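Local coordinates for AP endonuclease, family protein 2 (Mycobacterium smegmatis, PDB 5TNV) that binds a magnesium ion within a xylose isomerase-like TIM barrel and may act as an endonuclease, at residues 48-59 and 85-96; 189-197 and 218-229. One frame throughout, in Å; residues are numbered along the deposited sequence.

Interaction 1: residues 48-59 and 85-96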
loop_
_atom_site.group_PDB
_atom_site.type_symbol
_atom_site.label_atom_id
_atom_site.label_comp_id
_atom_site.label_asym_id
_atom_site.label_seq_id
_atom_site.Cartn_x
_atom_site.Cartn_y
_atom_site.Cartn_z
ATOM N N ASP A 48 -12.434 -31.639 13.572
ATOM C CA ASP A 48 -13.397 -32.693 13.305
ATOM C C ASP A 48 -13.805 -32.729 11.860
ATOM O O ASP A 48 -14.640 -33.578 11.458
ATOM C CB ASP A 48 -14.627 -32.514 14.206
ATOM C CG ASP A 48 -14.298 -32.572 15.683
ATOM O OD1 ASP A 48 -13.524 -33.475 16.067
ATOM O OD2 ASP A 48 -14.814 -31.741 16.437
ATOM N N ALA A 49 -13.309 -31.836 11.005
ATOM C CA ALA A 49 -13.834 -31.712 9.637
ATOM C C ALA A 49 -13.342 -32.827 8.732
ATOM O O ALA A 49 -12.260 -33.356 8.931
ATOM C CB ALA A 49 -13.420 -30.355 9.070
ATOM N N PRO A 50 -14.090 -33.147 7.695
ATOM C CA PRO A 50 -13.578 -34.099 6.702
ATOM C C PRO A 50 -12.314 -33.523 6.052
ATOM O O PRO A 50 -12.127 -32.316 5.912
ATOM C CB PRO A 50 -14.714 -34.181 5.719
ATOM C CG PRO A 50 -15.913 -33.620 6.348
ATOM C CD PRO A 50 -15.440 -32.660 7.379
ATOM N N ALA A 51 -11.445 -34.462 5.636
ATOM C CA ALA A 51 -10.160 -34.057 5.072
ATOM C C ALA A 51 -10.389 -33.144 3.855
ATOM O O ALA A 51 -9.581 -32.284 3.555
ATOM C CB ALA A 51 -9.307 -35.268 4.794
ATOM N N GLY A 52 -11.457 -33.338 3.114
ATOM C CA GLY A 52 -11.759 -32.510 1.956
ATOM C C GLY A 52 -11.962 -31.048 2.284
ATOM O O GLY A 52 -11.716 -30.167 1.442
ATOM N N VAL A 53 -12.429 -30.734 3.481
ATOM C CA VAL A 53 -12.553 -29.380 3.951
ATOM C C VAL A 53 -11.156 -28.777 4.141
ATOM O O VAL A 53 -10.882 -27.651 3.689
ATOM C CB VAL A 53 -13.384 -29.350 5.221
ATOM C CG1 VAL A 53 -13.373 -27.989 5.885
ATOM C CG2 VAL A 53 -14.845 -29.687 4.893
ATOM N N TRP A 54 -10.268 -29.475 4.796
ATOM C CA TRP A 54 -8.877 -29.053 4.934
ATOM C C TRP A 54 -8.289 -28.831 3.558
ATOM O O TRP A 54 -7.557 -27.869 3.325
ATOM C CB TRP A 54 -8.089 -30.124 5.650
ATOM C CG TRP A 54 -8.538 -30.481 7.043
ATOM C CD1 TRP A 54 -9.303 -29.769 7.891
ATOM C CD2 TRP A 54 -8.216 -31.687 7.732
ATOM N NE1 TRP A 54 -9.472 -30.431 9.073
ATOM C CE2 TRP A 54 -8.824 -31.629 9.009
ATOM C CE3 TRP A 54 -7.498 -32.842 7.416
ATOM C CZ2 TRP A 54 -8.712 -32.650 9.950
ATOM C CZ3 TRP A 54 -7.388 -33.843 8.348
ATOM C CH2 TRP A 54 -7.991 -33.761 9.592
ATOM N N ALA A 55 -8.566 -29.728 2.632
ATOM C CA ALA A 55 -7.994 -29.651 1.288
ATOM C C ALA A 55 -8.363 -28.356 0.600
ATOM O O ALA A 55 -7.542 -27.759 -0.082
ATOM C CB ALA A 55 -8.451 -30.825 0.431
ATOM N N LYS A 56 -9.603 -27.904 0.720
ATOM C CA LYS A 56 -10.026 -26.676 0.052
ATOM C C LYS A 56 -9.346 -25.450 0.654
ATOM O O LYS A 56 -9.112 -24.470 -0.061
ATOM C CB LYS A 56 -11.529 -26.576 0.040
ATOM C CG LYS A 56 -12.190 -27.549 -0.957
ATOM C CD LYS A 56 -13.509 -27.031 -1.547
ATOM C CE LYS A 56 -14.318 -28.126 -2.237
ATOM N NZ LYS A 56 -15.732 -28.192 -1.763
ATOM N N GLN A 57 -9.048 -25.466 1.945
ATOM C CA GLN A 57 -8.300 -24.356 2.571
ATOM C C GLN A 57 -6.864 -24.375 2.064
ATOM O O GLN A 57 -6.351 -23.325 1.617
ATOM C CB GLN A 57 -8.368 -24.477 4.095
ATOM C CG GLN A 57 -9.747 -24.297 4.641
ATOM C CD GLN A 57 -9.810 -24.550 6.135
ATOM O OE1 GLN A 57 -9.277 -25.552 6.631
ATOM N NE2 GLN A 57 -10.436 -23.623 6.861
ATOM N N LEU A 58 -6.224 -25.528 2.088
ATOM C CA LEU A 58 -4.865 -25.696 1.582
ATOM C C LEU A 58 -4.783 -25.258 0.102
ATOM O O LEU A 58 -3.819 -24.627 -0.326
ATOM C CB LEU A 58 -4.440 -27.119 1.746
ATOM C CG LEU A 58 -4.134 -27.553 3.173
ATOM C CD1 LEU A 58 -4.162 -29.072 3.286
ATOM C CD2 LEU A 58 -2.788 -26.968 3.656
ATOM N N ARG A 59 -5.809 -25.598 -0.667
ATOM C CA ARG A 59 -5.825 -25.270 -2.107
ATOM C C ARG A 59 -5.722 -23.769 -2.327
ATOM O O ARG A 59 -5.074 -23.328 -3.282
ATOM C CB ARG A 59 -7.104 -25.805 -2.713
ATOM C CG ARG A 59 -7.120 -25.806 -4.241
ATOM C CD ARG A 59 -8.356 -26.522 -4.775
ATOM N NE ARG A 59 -8.328 -27.933 -4.336
ATOM C CZ ARG A 59 -9.404 -28.698 -4.207
ATOM N NH1 ARG A 59 -10.595 -28.256 -4.542
ATOM N NH2 ARG A 59 -9.269 -29.941 -3.789
ATOM N N ARG A 85 -5.922 -39.767 11.804
ATOM C CA ARG A 85 -6.287 -38.460 11.272
ATOM C C ARG A 85 -5.067 -37.683 10.813
ATOM O O ARG A 85 -5.166 -36.941 9.833
ATOM C CB ARG A 85 -7.157 -37.708 12.282
ATOM C CG ARG A 85 -8.544 -38.293 12.401
ATOM C CD ARG A 85 -9.449 -37.813 11.297
ATOM N NE ARG A 85 -9.960 -36.498 11.578
ATOM C CZ ARG A 85 -10.629 -35.714 10.743
ATOM N NH1 ARG A 85 -10.783 -36.037 9.487
ATOM N NH2 ARG A 85 -11.135 -34.567 11.186
ATOM N N ILE A 86 -3.904 -37.854 11.462
ATOM C CA ILE A 86 -2.639 -37.292 10.964
ATOM C C ILE A 86 -2.387 -37.801 9.561
ATOM O O ILE A 86 -1.977 -37.036 8.681
ATOM C CB ILE A 86 -1.463 -37.566 11.909
ATOM C CG1 ILE A 86 -1.578 -36.712 13.170
ATOM C CG2 ILE A 86 -0.112 -37.416 11.213
ATOM C CD1 ILE A 86 -1.317 -35.237 13.013
ATOM N N GLU A 87 -2.568 -39.107 9.307
ATOM C CA GLU A 87 -2.326 -39.614 7.973
ATOM C C GLU A 87 -3.360 -39.111 6.964
ATOM O O GLU A 87 -2.970 -38.852 5.820
ATOM C CB GLU A 87 -2.191 -41.159 7.986
ATOM C CG GLU A 87 -0.996 -41.703 8.734
ATOM C CD GLU A 87 0.342 -41.090 8.301
ATOM O OE1 GLU A 87 0.483 -40.877 7.070
ATOM O OE2 GLU A 87 1.192 -40.816 9.190
ATOM N N GLU A 88 -4.614 -38.894 7.353
ATOM C CA GLU A 88 -5.586 -38.265 6.494
ATOM C C GLU A 88 -5.090 -36.870 6.073
ATOM O O GLU A 88 -5.175 -36.458 4.907
ATOM C CB GLU A 88 -6.939 -38.154 7.144
ATOM C CG GLU A 88 -7.775 -39.320 7.387
ATOM C CD GLU A 88 -9.173 -39.140 7.899
ATOM O OE1 GLU A 88 -9.601 -38.051 7.868
ATOM O OE2 GLU A 88 -9.787 -40.175 8.325
ATOM N N PHE A 89 -4.604 -36.122 7.073
ATOM C CA PHE A 89 -4.066 -34.792 6.840
ATOM C C PHE A 89 -2.858 -34.825 5.915
ATOM O O PHE A 89 -2.755 -34.028 4.988
ATOM C CB PHE A 89 -3.709 -34.195 8.215
ATOM C CG PHE A 89 -3.092 -32.815 8.102
ATOM C CD1 PHE A 89 -3.871 -31.672 8.075
ATOM C CD2 PHE A 89 -1.736 -32.651 8.037
ATOM C CE1 PHE A 89 -3.268 -30.409 7.974
ATOM C CE2 PHE A 89 -1.106 -31.435 7.888
ATOM C CZ PHE A 89 -1.905 -30.290 7.834
ATOM N N ARG A 90 -1.927 -35.750 6.178
ATOM C CA ARG A 90 -0.721 -35.863 5.384
ATOM C C ARG A 90 -1.061 -36.068 3.911
ATOM O O ARG A 90 -0.425 -35.516 2.991
ATOM C CB ARG A 90 0.185 -36.979 5.883
ATOM C CG ARG A 90 1.637 -36.877 5.458
ATOM C CD ARG A 90 2.422 -38.057 5.964
ATOM N NE ARG A 90 2.362 -38.373 7.412
ATOM C CZ ARG A 90 3.096 -37.725 8.322
ATOM N NH1 ARG A 90 3.863 -36.699 8.036
ATOM N NH2 ARG A 90 3.039 -38.044 9.582
ATOM N N THR A 91 -2.088 -36.905 3.635
ATOM C CA THR A 91 -2.501 -37.202 2.282
ATOM C C THR A 91 -3.019 -35.918 1.580
ATOM O O THR A 91 -2.613 -35.641 0.465
ATOM C CB THR A 91 -3.582 -38.265 2.268
ATOM O OG1 THR A 91 -2.972 -39.455 2.787
ATOM C CG2 THR A 91 -4.058 -38.572 0.873
ATOM N N VAL A 92 -3.899 -35.166 2.257
ATOM C CA VAL A 92 -4.420 -33.965 1.554
ATOM C C VAL A 92 -3.367 -32.892 1.428
ATOM O O VAL A 92 -3.349 -32.192 0.408
ATOM C CB VAL A 92 -5.732 -33.423 2.129
ATOM C CG1 VAL A 92 -6.848 -34.450 1.988
ATOM C CG2 VAL A 92 -5.629 -32.985 3.539
ATOM N N LEU A 93 -2.448 -32.774 2.385
ATOM C CA LEU A 93 -1.341 -31.837 2.255
ATOM C C LEU A 93 -0.539 -32.113 0.977
ATOM O O LEU A 93 -0.294 -31.187 0.185
ATOM C CB LEU A 93 -0.485 -31.972 3.522
ATOM C CG LEU A 93 0.744 -31.056 3.588
ATOM C CD1 LEU A 93 0.340 -29.603 3.758
ATOM C CD2 LEU A 93 1.669 -31.537 4.703
ATOM N N ALA A 94 -0.178 -33.365 0.754
ATOM C CA ALA A 94 0.538 -33.762 -0.456
ATOM C C ALA A 94 -0.312 -33.578 -1.706
ATOM O O ALA A 94 0.199 -33.083 -2.723
ATOM C CB ALA A 94 1.032 -35.210 -0.324
ATOM N N ASP A 95 -1.587 -33.984 -1.637
ATOM C CA ASP A 95 -2.456 -33.883 -2.800
ATOM C C ASP A 95 -2.601 -32.441 -3.272
ATOM O O ASP A 95 -2.756 -32.177 -4.476
ATOM C CB ASP A 95 -3.796 -34.470 -2.506
ATOM C CG ASP A 95 -4.683 -34.803 -3.679
ATOM O OD1 ASP A 95 -4.208 -35.028 -4.825
ATOM O OD2 ASP A 95 -5.918 -34.863 -3.481
ATOM N N GLU A 96 -2.590 -31.503 -2.324
ATOM C CA GLU A 96 -2.736 -30.089 -2.642
ATOM C C GLU A 96 -1.419 -29.402 -2.934
ATOM O O GLU A 96 -1.374 -28.187 -3.175
ATOM C CB GLU A 96 -3.515 -29.372 -1.523
ATOM C CG GLU A 96 -4.940 -29.900 -1.379
ATOM C CD GLU A 96 -5.837 -29.808 -2.572
ATOM O OE1 GLU A 96 -5.716 -28.877 -3.393
ATOM O OE2 GLU A 96 -6.737 -30.695 -2.675
HETATM O O HOH W 1 -12.007 -37.218 6.339
#
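The carbonyl oxygen of A49 is gripped by both terminal nitrogens of R85: NH2 lies 2.8 Å and NH1 3.1 Å from A49 O. The oxygen sits in the guanidinium plane, whereas both donors approach from one face of the carbonyl, NH2 36° out of its plane. Bends at chi2 and chi3 of R85 bring one guanidinium face against the rim of W54, whose CH2 lies 3.4 Å above the guanidinium plane, over its centre. Two further bonds fix its rotation: NH2 also reaches K47 O, and NH1 forms a salt bridge with E88 OE1 (2.8 Å). A water accepts from A51 N and donates to E88 OE1, joining the start of helix 51-63 to the same carboxylate. Deeper in, the edge of F89 turns toward the face of W54, ring planes 63° apart, in an offset edge-to-face pair. V92 is a knob in the hole formed by A51, W54, A55 and L58, with CG1 3.8 Å from A51 CB. At the far end R59 grips E96 side-on, NE to OE1 and NH2 to OE2, both 2.9 Å. The axes of segments 51-59 and 85-95 pass 9.3 Å apart at -34°, consistent with small A51 and A55 beside V92, and L58 and L93 both touch I69 of strand 68-70. Such packing of codirectional helices against the strands is characteristic of a TIM barrel's outer layer.

Interaction 2: residues 189-197 and 218-229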
loop_
_atom_site.group_PDB
_atom_site.type_symbol
_atom_site.label_atom_id
_atom_site.label_comp_id
_atom_site.label_asym_id
_atom_site.label_seq_id
_atom_site.Cartn_x
_atom_site.Cartn_y
_atom_site.Cartn_z
ATOM N N GLN A 189 15.321 -27.628 15.369
ATOM C CA GLN A 189 15.541 -26.620 16.399
ATOM C C GLN A 189 14.230 -26.033 16.885
ATOM O O GLN A 189 13.198 -26.069 16.168
ATOM C CB GLN A 189 16.464 -25.506 15.923
ATOM C CG GLN A 189 17.850 -25.980 15.561
ATOM C CD GLN A 189 18.803 -24.831 15.239
ATOM O OE1 GLN A 189 18.610 -23.706 15.617
ATOM N NE2 GLN A 189 19.873 -25.169 14.565
ATOM N N LEU A 190 14.286 -25.482 18.099
ATOM C CA LEU A 190 13.239 -24.653 18.687
ATOM C C LEU A 190 13.526 -23.177 18.395
ATOM O O LEU A 190 14.698 -22.779 18.497
ATOM C CB LEU A 190 13.198 -24.888 20.189
ATOM C CG LEU A 190 12.009 -24.249 20.933
ATOM C CD1 LEU A 190 10.753 -25.046 20.653
ATOM C CD2 LEU A 190 12.340 -24.180 22.405
ATOM N N SER A 191 12.506 -22.414 18.087
ATOM C CA SER A 191 12.641 -20.975 17.936
ATOM C C SER A 191 11.706 -20.276 18.933
ATOM O O SER A 191 10.630 -20.781 19.235
ATOM C CB SER A 191 12.347 -20.520 16.517
ATOM O OG SER A 191 12.841 -19.206 16.300
ATOM N N LEU A 192 12.166 -19.116 19.410
ATOM C CA LEU A 192 11.465 -18.294 20.377
ATOM C C LEU A 192 11.017 -16.986 19.757
ATOM O O LEU A 192 11.822 -16.161 19.344
ATOM C CB LEU A 192 12.372 -17.965 21.574
ATOM C CG LEU A 192 13.106 -19.153 22.221
ATOM C CD1 LEU A 192 13.992 -18.640 23.343
ATOM C CD2 LEU A 192 12.100 -20.198 22.714
ATOM N N GLU A 193 9.690 -16.827 19.652
ATOM C CA GLU A 193 9.095 -15.703 18.932
ATOM C C GLU A 193 9.067 -14.435 19.775
ATOM O O GLU A 193 8.345 -14.347 20.785
ATOM C CB GLU A 193 7.678 -16.099 18.475
ATOM C CG GLU A 193 6.993 -15.041 17.667
ATOM C CD GLU A 193 5.618 -15.501 17.170
ATOM O OE1 GLU A 193 5.315 -16.703 17.240
ATOM O OE2 GLU A 193 4.852 -14.620 16.662
ATOM N N MET A 194 9.796 -13.423 19.314
ATOM C CA MET A 194 9.744 -12.122 19.974
ATOM C C MET A 194 8.355 -11.535 19.859
ATOM O O MET A 194 7.755 -11.539 18.779
ATOM C CB MET A 194 10.792 -11.186 19.367
ATOM C CG MET A 194 12.213 -11.632 19.649
ATOM S SD MET A 194 13.500 -10.578 18.996
ATOM C CE MET A 194 13.127 -9.031 19.851
ATOM N N TYR A 195 7.858 -10.990 20.963
ATOM C CA TYR A 195 6.476 -10.497 21.076
ATOM C C TYR A 195 6.471 -9.534 22.264
ATOM O O TYR A 195 7.105 -9.796 23.295
ATOM C CB TYR A 195 5.488 -11.642 21.201
ATOM C CG TYR A 195 4.024 -11.235 21.251
ATOM C CD1 TYR A 195 3.469 -10.748 22.439
ATOM C CD2 TYR A 195 3.206 -11.319 20.149
ATOM C CE1 TYR A 195 2.157 -10.352 22.527
ATOM C CE2 TYR A 195 1.862 -10.969 20.226
ATOM C CZ TYR A 195 1.353 -10.485 21.385
ATOM O OH TYR A 195 0.005 -10.156 21.459
ATOM N N GLU A 196 5.733 -8.461 22.139
ATOM C CA GLU A 196 5.663 -7.402 23.144
ATOM C C GLU A 196 5.175 -7.903 24.494
ATOM O O GLU A 196 4.308 -8.770 24.639
ATOM C CB GLU A 196 4.757 -6.280 22.619
ATOM C CG GLU A 196 3.350 -6.682 22.212
ATOM C CD GLU A 196 3.167 -7.147 20.783
ATOM O OE1 GLU A 196 4.091 -7.704 20.177
ATOM O OE2 GLU A 196 2.041 -6.962 20.216
ATOM N N ASP A 197 5.752 -7.283 25.519
ATOM C CA ASP A 197 5.297 -7.464 26.906
ATOM C C ASP A 197 5.614 -8.851 27.433
ATOM O O ASP A 197 4.997 -9.290 28.419
ATOM C CB ASP A 197 3.825 -7.097 27.081
ATOM C CG ASP A 197 3.451 -5.734 26.537
ATOM O OD1 ASP A 197 4.254 -4.771 26.715
ATOM O OD2 ASP A 197 2.368 -5.624 25.911
ATOM N N VAL A 218 18.326 -24.003 20.281
ATOM C CA VAL A 218 17.309 -22.962 20.473
ATOM C C VAL A 218 17.824 -21.673 19.852
ATOM O O VAL A 218 19.027 -21.364 19.932
ATOM C CB VAL A 218 16.990 -22.763 21.962
ATOM C CG1 VAL A 218 15.854 -21.741 22.108
ATOM C CG2 VAL A 218 16.593 -24.087 22.638
ATOM N N GLY A 219 16.953 -20.921 19.214
ATOM C CA GLY A 219 17.322 -19.619 18.632
ATOM C C GLY A 219 16.110 -18.698 18.700
ATOM O O GLY A 219 15.026 -19.087 19.129
ATOM N N LEU A 220 16.361 -17.455 18.301
ATOM C CA LEU A 220 15.301 -16.447 18.238
ATOM C C LEU A 220 14.559 -16.497 16.904
ATOM O O LEU A 220 15.115 -16.833 15.860
ATOM C CB LEU A 220 15.866 -15.033 18.446
ATOM C CG LEU A 220 16.489 -14.745 19.789
ATOM C CD1 LEU A 220 17.060 -13.318 19.772
ATOM C CD2 LEU A 220 15.462 -14.921 20.901
ATOM N N ASN A 221 13.317 -16.022 16.968
ATOM C CA ASN A 221 12.483 -15.707 15.807
ATOM C C ASN A 221 12.215 -14.200 15.917
ATOM O O ASN A 221 11.373 -13.778 16.737
ATOM C CB ASN A 221 11.205 -16.527 15.829
ATOM C CG ASN A 221 10.158 -16.004 14.879
ATOM O OD1 ASN A 221 10.417 -15.131 14.043
ATOM N ND2 ASN A 221 8.949 -16.545 14.994
ATOM N N PRO A 222 12.919 -13.377 15.159
ATOM C CA PRO A 222 12.872 -11.936 15.289
ATOM C C PRO A 222 11.663 -11.360 14.536
ATOM O O PRO A 222 11.805 -10.700 13.499
ATOM C CB PRO A 222 14.210 -11.483 14.715
ATOM C CG PRO A 222 14.452 -12.453 13.605
ATOM C CD PRO A 222 13.935 -13.771 14.143
ATOM N N ASP A 223 10.461 -11.602 15.088
ATOM C CA ASP A 223 9.202 -11.145 14.467
ATOM C C ASP A 223 9.014 -9.678 14.837
ATOM O O ASP A 223 8.110 -9.323 15.602
ATOM C CB ASP A 223 8.064 -12.016 14.926
ATOM C CG ASP A 223 6.758 -11.770 14.202
ATOM O OD1 ASP A 223 6.678 -10.879 13.312
ATOM O OD2 ASP A 223 5.775 -12.491 14.531
ATOM N N LEU A 224 9.900 -8.831 14.305
ATOM C CA LEU A 224 9.950 -7.449 14.793
ATOM C C LEU A 224 8.798 -6.619 14.256
ATOM O O LEU A 224 8.565 -5.515 14.809
ATOM C CB LEU A 224 11.308 -6.801 14.542
ATOM C CG LEU A 224 12.493 -7.524 15.167
ATOM C CD1 LEU A 224 13.750 -6.679 15.063
ATOM C CD2 LEU A 224 12.229 -7.940 16.596
ATOM N N GLY A 225 8.042 -7.082 13.292
ATOM C CA GLY A 225 6.781 -6.427 12.989
ATOM C C GLY A 225 5.888 -6.320 14.241
ATOM O O GLY A 225 5.145 -5.346 14.357
ATOM N N ASN A 226 5.967 -7.290 15.136
ATOM C CA ASN A 226 5.198 -7.233 16.359
ATOM C C ASN A 226 5.483 -5.940 17.159
ATOM O O ASN A 226 4.603 -5.427 17.836
ATOM C CB ASN A 226 5.474 -8.426 17.256
ATOM C CG ASN A 226 4.954 -9.731 16.709
ATOM O OD1 ASN A 226 4.004 -9.735 15.887
ATOM N ND2 ASN A 226 5.513 -10.837 17.148
ATOM N N LEU A 227 6.717 -5.472 17.104
ATOM C CA LEU A 227 7.156 -4.270 17.791
ATOM C C LEU A 227 6.950 -3.026 16.993
ATOM O O LEU A 227 6.547 -1.962 17.542
ATOM C CB LEU A 227 8.615 -4.399 18.238
ATOM C CG LEU A 227 8.949 -5.622 19.110
ATOM C CD1 LEU A 227 10.381 -5.540 19.578
ATOM C CD2 LEU A 227 7.976 -5.793 20.261
ATOM N N VAL A 228 7.247 -3.028 15.674
ATOM C CA VAL A 228 7.153 -1.841 14.832
ATOM C C VAL A 228 5.733 -1.289 14.804
ATOM O O VAL A 228 5.534 -0.070 14.659
ATOM C CB VAL A 228 7.680 -2.193 13.427
ATOM C CG1 VAL A 228 7.342 -1.145 12.383
ATOM C CG2 VAL A 228 9.175 -2.493 13.467
ATOM N N ARG A 229 4.715 -2.139 14.952
ATOM C CA ARG A 229 3.311 -1.690 14.904
ATOM C C ARG A 229 2.924 -0.920 16.143
ATOM O O ARG A 229 1.844 -0.281 16.136
ATOM C CB ARG A 229 2.409 -2.909 14.747
ATOM C CG ARG A 229 2.336 -3.825 15.988
ATOM C CD ARG A 229 1.865 -5.195 15.619
ATOM N NE ARG A 229 1.869 -6.105 16.757
ATOM C CZ ARG A 229 1.558 -7.393 16.656
ATOM N NH1 ARG A 229 1.114 -7.897 15.516
ATOM N NH2 ARG A 229 1.680 -8.168 17.743
HETATM O O HOH W 2 20.127 -21.701 16.999
#
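The salt bridge between E196 and R229 joins the two segments by charge: R229 NH2 lies 2.8 Å from E196 OE2, meeting the syn lone pair of that oxygen, which lies close to the guanidinium plane. E196 CG takes the position between backbone N and carbonyl carbon (chi1 56°), and a bend at chi2 folds the carboxylate back until OE1 stands over the centre of the Y195 ring. N226 ND2 donates to M194 O at 2.9 Å, in the plane of both carbonyl and amide, while N226 OD1 is held by K254. These bonds tie together the C-terminal extensions of two neighbouring parallel TIM-barrel strands, 189-193 and 218-221, linked through helix 203-213 as a beta-alpha-beta unit. Their backbones pair by G219 N to L190 O, L192 N to G219 O, N221 N to L192 O and, just past the first strand, M194 N to N221 O, which is nearly straight at 173°. E193 and D223 point the same way from the strand ends; E193 OE2 and D223 OD2, 3.2 Å apart, both ligate magnesium, with H252 completing the protein ligands. Their closeness is thus explained by the shared cation; the E193 carboxylate also has N139 as a polar partner, and K254 forms a salt bridge with D223 OD1. On the other sheet face, L190, L192, V218 and L220 pack toward helices 169-185 and 203-213, with L192 CG 3.8 Å from V218 CG1. Beyond the strands, M194 turns its methyl toward L224, placing CE 3.5 Å from CD2.

Overall arrangement
Interaction 1 belongs to the outer helical layer, its centre about 22 Å from that of the chain, and mixes buried with exposed residues; interaction 2 lies about 8 Å from that centre, and every touching residue is buried. The centres of interactions 1 and 2 are about 29 Å apart, and the two do not touch. Residues 48-59 and 85-96 meet mainly through side chains, with a salt bridge across one end of an apolar seam and, at the other, an arginine bonding a carbonyl and a glutamate of its own helix. Residues 189-197 and 218-229 join neighbouring barrel strands chiefly through backbone bonds, with side-chain bonds beyond the strand ends; only here do carboxylates coordinate magnesium.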